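Local coordinates for protein KLLA0E03807p (Kluyveromyces lactis, PDB 3SQI) that probably binds centromeric DNA as the DNA-binding part of Ndc10, a platform for inner kinetochore assembly in budding yeast, at residues I113-W118 against A392-K397. Residues are numbered along the deposited sequence; the frame is centred on the assembly and turned at random.
Sequences ISINLW and AQLIDK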
loop_
_atom_site.group_PDB
_atom_site.type_symbol
_atom_site.label_atom_id
_atom_site.label_comp_id
_atom_site.label_asym_id
_atom_site.label_seq_id
_atom_site.Cartn_x
_atom_site.Cartn_y
_atom_site.Cartn_z
ATOM N N ILE A 113 9.560 12.697 5.294
ATOM C CA ILE A 113 10.366 11.604 5.813
ATOM C C ILE A 113 11.108 10.855 4.699
ATOM O O ILE A 113 12.341 10.750 4.716
ATOM C CB ILE A 113 9.557 10.589 6.642
ATOM C CG1 ILE A 113 9.237 11.144 8.030
ATOM C CG2 ILE A 113 10.353 9.306 6.791
ATOM C CD1 ILE A 113 9.408 10.130 9.175
ATOM N N SER A 114 10.339 10.294 3.765
ATOM C CA SER A 114 10.858 9.245 2.898
ATOM C C SER A 114 12.212 9.716 2.389
ATOM O O SER A 114 13.252 9.103 2.649
ATOM C CB SER A 114 9.907 8.973 1.750
ATOM O OG SER A 114 8.591 8.784 2.203
ATOM N N ILE A 115 12.197 10.891 1.779
ATOM C CA ILE A 115 13.402 11.527 1.241
ATOM C C ILE A 115 14.610 11.459 2.191
ATOM O O ILE A 115 15.655 10.888 1.860
ATOM C CB ILE A 115 13.106 12.989 0.871
ATOM C CG1 ILE A 115 14.235 13.607 0.057
ATOM C CG2 ILE A 115 12.766 13.823 2.099
ATOM C CD1 ILE A 115 14.110 15.096 -0.055
ATOM N N ASN A 116 14.474 12.075 3.357
ATOM C CA ASN A 116 15.530 12.060 4.370
ATOM C C ASN A 116 16.046 10.658 4.703
ATOM O O ASN A 116 17.234 10.481 4.976
ATOM C CB ASN A 116 15.063 12.733 5.668
ATOM C CG ASN A 116 14.894 14.230 5.525
ATOM O OD1 ASN A 116 15.822 14.998 5.774
ATOM N ND2 ASN A 116 13.709 14.652 5.121
ATOM N N LEU A 117 15.154 9.671 4.717
ATOM C CA LEU A 117 15.556 8.294 5.002
ATOM C C LEU A 117 16.238 7.603 3.812
ATOM O O LEU A 117 16.974 6.631 3.992
ATOM C CB LEU A 117 14.382 7.470 5.528
ATOM C CG LEU A 117 14.264 7.503 7.053
ATOM C CD1 LEU A 117 13.440 6.321 7.574
ATOM C CD2 LEU A 117 15.636 7.488 7.656
ATOM N N TRP A 118 15.994 8.106 2.604
ATOM C CA TRP A 118 16.753 7.680 1.434
ATOM C C TRP A 118 18.159 8.284 1.460
ATOM O O TRP A 118 19.132 7.612 1.124
ATOM C CB TRP A 118 16.040 8.078 0.136
ATOM C CG TRP A 118 14.875 7.197 -0.226
ATOM C CD1 TRP A 118 13.550 7.501 -0.113
ATOM C CD2 TRP A 118 14.939 5.871 -0.761
ATOM N NE1 TRP A 118 12.784 6.443 -0.541
ATOM C CE2 TRP A 118 13.613 5.430 -0.942
ATOM C CE3 TRP A 118 15.988 5.012 -1.097
ATOM C CZ2 TRP A 118 13.311 4.169 -1.448
ATOM C CZ3 TRP A 118 15.687 3.763 -1.598
ATOM C CH2 TRP A 118 14.359 3.352 -1.771
ATOM N N ALA A 392 13.552 19.464 -1.680
ATOM C CA ALA A 392 13.584 20.648 -0.826
ATOM C C ALA A 392 13.275 20.308 0.636
ATOM O O ALA A 392 13.464 21.135 1.531
ATOM C CB ALA A 392 12.611 21.703 -1.344
ATOM N N GLN A 393 12.804 19.086 0.866
ATOM C CA GLN A 393 12.299 18.673 2.175
ATOM C C GLN A 393 13.307 17.977 3.105
ATOM O O GLN A 393 12.925 17.509 4.175
ATOM C CB GLN A 393 11.043 17.811 2.013
ATOM C CG GLN A 393 9.742 18.592 2.144
ATOM C CD GLN A 393 8.578 17.876 1.498
ATOM O OE1 GLN A 393 8.418 16.665 1.652
ATOM N NE2 GLN A 393 7.763 18.619 0.758
ATOM N N LEU A 394 14.574 17.889 2.709
ATOM C CA LEU A 394 15.579 17.246 3.566
ATOM C C LEU A 394 16.506 18.247 4.268
ATOM O O LEU A 394 16.782 19.326 3.735
ATOM C CB LEU A 394 16.375 16.152 2.826
ATOM C CG LEU A 394 16.863 16.313 1.383
ATOM C CD1 LEU A 394 17.517 17.651 1.183
ATOM C CD2 LEU A 394 17.816 15.205 0.991
ATOM N N ILE A 395 16.956 17.895 5.472
ATOM C CA ILE A 395 17.729 18.818 6.306
ATOM C C ILE A 395 19.258 18.683 6.191
ATOM O O ILE A 395 20.003 19.387 6.878
ATOM C CB ILE A 395 17.292 18.743 7.791
ATOM C CG1 ILE A 395 17.261 17.291 8.269
ATOM C CG2 ILE A 395 15.909 19.354 7.962
ATOM C CD1 ILE A 395 15.887 16.673 8.160
ATOM N N ASP A 396 19.716 17.783 5.327
ATOM C CA ASP A 396 21.119 17.755 4.931
ATOM C C ASP A 396 21.223 17.783 3.412
ATOM O O ASP A 396 20.906 16.800 2.737
ATOM C CB ASP A 396 21.816 16.505 5.473
ATOM C CG ASP A 396 22.245 16.654 6.919
ATOM O OD1 ASP A 396 22.918 17.655 7.249
ATOM O OD2 ASP A 396 21.911 15.765 7.731
ATOM N N LYS A 397 21.706 18.898 2.879
ATOM C CA LYS A 397 21.922 19.008 1.446
ATOM C C LYS A 397 23.170 18.215 1.126
ATOM O O LYS A 397 24.160 18.288 1.855
ATOM C CB LYS A 397 22.103 20.468 1.034
ATOM C CG LYS A 397 23.440 21.062 1.427
ATOM C CD LYS A 397 23.354 22.563 1.707
ATOM C CE LYS A 397 23.363 23.408 0.442
ATOM N NZ LYS A 397 23.557 24.851 0.769
#
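Asn116 keeps CG anti to its own carbonyl carbon (chi1 -70°), which carries its amide out to the backbone around Leu394, while Ile115 has CG1 anti to the backbone N (chi1 -169°) and CD1 extended beyond it, toward the Leu394 side chain. The asparagine amide, on helix 107-118, bridges the backbone C=O and N-H on the two sides of Leu394 in the loop after helix 388-391, within the DNA-binding domain of Ndc10, probably of tyrosine-recombinase type, but about 13 Å from the nearest DNA atom. Asn116 OD1 accepts from Ile395 N at 3.1 Å, the donor lying in the carbonyl plane with an N-H...O angle of 155°. Asn116 ND2 donates to Gln393 O, also at 3.1 Å and fairly straight, though it sits above the Gln393 carbonyl plane. The same ND2 also bonds to Lys112 O, one turn back, so both ends of the amide are held, which should limit its rotation. A leucine in place of Asn116 would probably leave Ile395 N and Gln393 O without their mates and let the loop shift off the helix. Tyr258 from helix 245-259 touches both Asn116 and Ile395. Beside the amide, Ile115 and Leu394 cross at about a right angle, Ile115 CD1 meeting Leu394 CG.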